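Local coordinates for L0028 (Mitochondria associated protein) (Escherichia coli, PDB 3GCG) that probably acts as a secreted bacterial effector that promotes guanine-nucleotide exchange on host Rho-family GTPases, at residues H78-V83 with Q89-N94. Numbering follows the deposited sequence.
Sequences HIFRAV and QPLDMN
L91 turns CG away from its own carbonyl carbon (chi1 -54°) and runs CD1 out in an extended line (chi2 -177°), which carries that methyl across to V83 on helix 73-87. There CD1 of L91 meets CG1 of V83 at 3.6 Å, the two side chains crossing at about a right angle, and the same CD1 lies 3.8 Å from the carbonyl O of F80. The F80 ring makes the other main contact. M93 offers its backbone end: its CA sits over one face of the F80 ring, 3.6 Å from the centroid, in a CH-pi contact shifted toward the rim. Its CB adds an apolar contact to CD1 of F80 at 3.7 Å. L91 approaches differently, its CB lying near the ring plane, 3.9 Å from CD2 of F80. Cutting F80 back to an alanine would probably leave M93 CA without its aromatic cover and open a gap between loop and helix. No hydrogen bond joins the two segments. Within the loop, D92 OD2 accepts from N94 N at 2.9 Å, an Asx turn, while D92 OD1 hydrogen-bonds an aromatic side chain on the chain of another protein, placing this apolar-held loop at that interface. Residues 89-94 fold back along helix 73-87 beside helix 41-67, whose S53 and N57 hydrogen-bond the backbone of D92 and M93 and whose V56 and N57 touch F80, while V83 reaches T159 of helix 152-166.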
loop_
_atom_site.group_PDB
_atom_site.type_symbol
_atom_site.label_atom_id
_atom_site.label_comp_id
_atom_site.label_asym_id
_atom_site.label_seq_id
_atom_site.Cartn_x
_atom_site.Cartn_y
_atom_site.Cartn_z
ATOM N N HIS B 78 -9.015 -18.855 -9.846
ATOM C CA HIS B 78 -8.591 -20.189 -10.241
ATOM C C HIS B 78 -7.064 -20.217 -10.335
ATOM O O HIS B 78 -6.420 -21.198 -9.946
ATOM C CB HIS B 78 -9.217 -20.581 -11.579
ATOM C CG HIS B 78 -10.712 -20.558 -11.569
ATOM N ND1 HIS B 78 -11.459 -21.246 -10.638
ATOM C CD2 HIS B 78 -11.601 -19.920 -12.369
ATOM C CE1 HIS B 78 -12.745 -21.033 -10.863
ATOM N NE2 HIS B 78 -12.858 -20.233 -11.907
ATOM N N ILE B 79 -6.487 -19.127 -10.835
ATOM C CA ILE B 79 -5.040 -19.046 -10.963
ATOM C C ILE B 79 -4.390 -19.055 -9.580
ATOM O O ILE B 79 -3.396 -19.749 -9.358
ATOM C CB ILE B 79 -4.622 -17.783 -11.764
ATOM C CG1 ILE B 79 -5.023 -17.957 -13.238
ATOM C CG2 ILE B 79 -3.124 -17.568 -11.671
ATOM C CD1 ILE B 79 -4.821 -16.723 -14.094
ATOM N N PHE B 80 -4.967 -18.306 -8.645
ATOM C CA PHE B 80 -4.425 -18.260 -7.302
ATOM C C PHE B 80 -4.512 -19.605 -6.581
ATOM O O PHE B 80 -3.583 -19.989 -5.873
ATOM C CB PHE B 80 -5.117 -17.166 -6.480
ATOM C CG PHE B 80 -4.314 -15.898 -6.382
ATOM C CD1 PHE B 80 -4.293 -14.988 -7.428
ATOM C CD2 PHE B 80 -3.524 -15.651 -5.265
ATOM C CE1 PHE B 80 -3.493 -13.851 -7.360
ATOM C CE2 PHE B 80 -2.724 -14.523 -5.187
ATOM C CZ PHE B 80 -2.704 -13.622 -6.236
ATOM N N ARG B 81 -5.614 -20.325 -6.763
ATOM C CA ARG B 81 -5.760 -21.627 -6.124
ATOM C C ARG B 81 -4.778 -22.612 -6.758
ATOM O O ARG B 81 -4.185 -23.449 -6.067
ATOM C CB ARG B 81 -7.188 -22.157 -6.277
ATOM C CG ARG B 81 -7.747 -22.790 -5.002
ATOM C CD ARG B 81 -6.694 -23.639 -4.271
ATOM N NE ARG B 81 -7.190 -24.156 -2.995
ATOM C CZ ARG B 81 -6.427 -24.720 -2.059
ATOM N NH1 ARG B 81 -5.119 -24.845 -2.243
ATOM N NH2 ARG B 81 -6.975 -25.162 -0.933
ATOM N N ALA B 82 -4.599 -22.502 -8.074
ATOM C CA ALA B 82 -3.674 -23.375 -8.785
ATOM C C ALA B 82 -2.266 -23.161 -8.247
ATOM O O ALA B 82 -1.549 -24.119 -7.953
ATOM C CB ALA B 82 -3.720 -23.086 -10.280
ATOM N N VAL B 83 -1.867 -21.904 -8.104
ATOM C CA VAL B 83 -0.539 -21.612 -7.578
ATOM C C VAL B 83 -0.493 -22.036 -6.126
ATOM O O VAL B 83 0.545 -22.459 -5.624
ATOM C CB VAL B 83 -0.212 -20.119 -7.656
ATOM C CG1 VAL B 83 1.060 -19.828 -6.874
ATOM C CG2 VAL B 83 -0.040 -19.711 -9.106
ATOM N N GLN B 89 0.875 -23.663 -0.236
ATOM C CA GLN B 89 0.992 -22.477 0.603
ATOM C C GLN B 89 -0.280 -21.654 0.458
ATOM O O GLN B 89 -0.747 -21.415 -0.657
ATOM C CB GLN B 89 2.184 -21.626 0.143
ATOM C CG GLN B 89 2.958 -20.920 1.252
ATOM C CD GLN B 89 4.002 -21.824 1.878
ATOM O OE1 GLN B 89 3.680 -22.729 2.652
ATOM N NE2 GLN B 89 5.267 -21.595 1.529
ATOM N N PRO B 90 -0.870 -21.219 1.581
ATOM C CA PRO B 90 -2.091 -20.414 1.467
ATOM C C PRO B 90 -1.732 -19.053 0.861
ATOM O O PRO B 90 -0.696 -18.472 1.192
ATOM C CB PRO B 90 -2.564 -20.300 2.913
ATOM C CG PRO B 90 -1.264 -20.302 3.677
ATOM C CD PRO B 90 -0.493 -21.410 2.993
ATOM N N LEU B 91 -2.579 -18.559 -0.035
ATOM C CA LEU B 91 -2.340 -17.278 -0.681
ATOM C C LEU B 91 -3.540 -16.342 -0.519
ATOM O O LEU B 91 -4.604 -16.758 -0.069
ATOM C CB LEU B 91 -2.037 -17.504 -2.167
ATOM C CG LEU B 91 -0.895 -18.480 -2.478
ATOM C CD1 LEU B 91 -0.669 -18.537 -3.993
ATOM C CD2 LEU B 91 0.386 -18.037 -1.765
ATOM N N ASP B 92 -3.360 -15.081 -0.890
ATOM C CA ASP B 92 -4.414 -14.075 -0.787
ATOM C C ASP B 92 -4.345 -13.219 -2.056
ATOM O O ASP B 92 -3.393 -12.475 -2.256
ATOM C CB ASP B 92 -4.178 -13.223 0.462
ATOM C CG ASP B 92 -5.296 -12.231 0.724
ATOM O OD1 ASP B 92 -5.534 -11.927 1.910
ATOM O OD2 ASP B 92 -5.925 -11.740 -0.238
ATOM N N MET B 93 -5.353 -13.315 -2.913
ATOM C CA MET B 93 -5.302 -12.560 -4.151
ATOM C C MET B 93 -5.250 -11.050 -4.029
ATOM O O MET B 93 -5.163 -10.371 -5.031
ATOM C CB MET B 93 -6.432 -12.980 -5.096
ATOM C CG MET B 93 -7.836 -12.829 -4.584
ATOM S SD MET B 93 -8.967 -13.511 -5.831
ATOM C CE MET B 93 -8.851 -15.249 -5.437
ATOM N N ASN B 94 -5.292 -10.522 -2.811
ATOM C CA ASN B 94 -5.198 -9.076 -2.603
ATOM C C ASN B 94 -3.761 -8.721 -2.202
ATOM O O ASN B 94 -3.419 -7.550 -2.057
ATOM C CB ASN B 94 -6.150 -8.626 -1.495
ATOM C CG ASN B 94 -7.605 -8.789 -1.875
ATOM O OD1 ASN B 94 -8.475 -8.925 -1.009
ATOM N ND2 ASN B 94 -7.884 -8.760 -3.174
#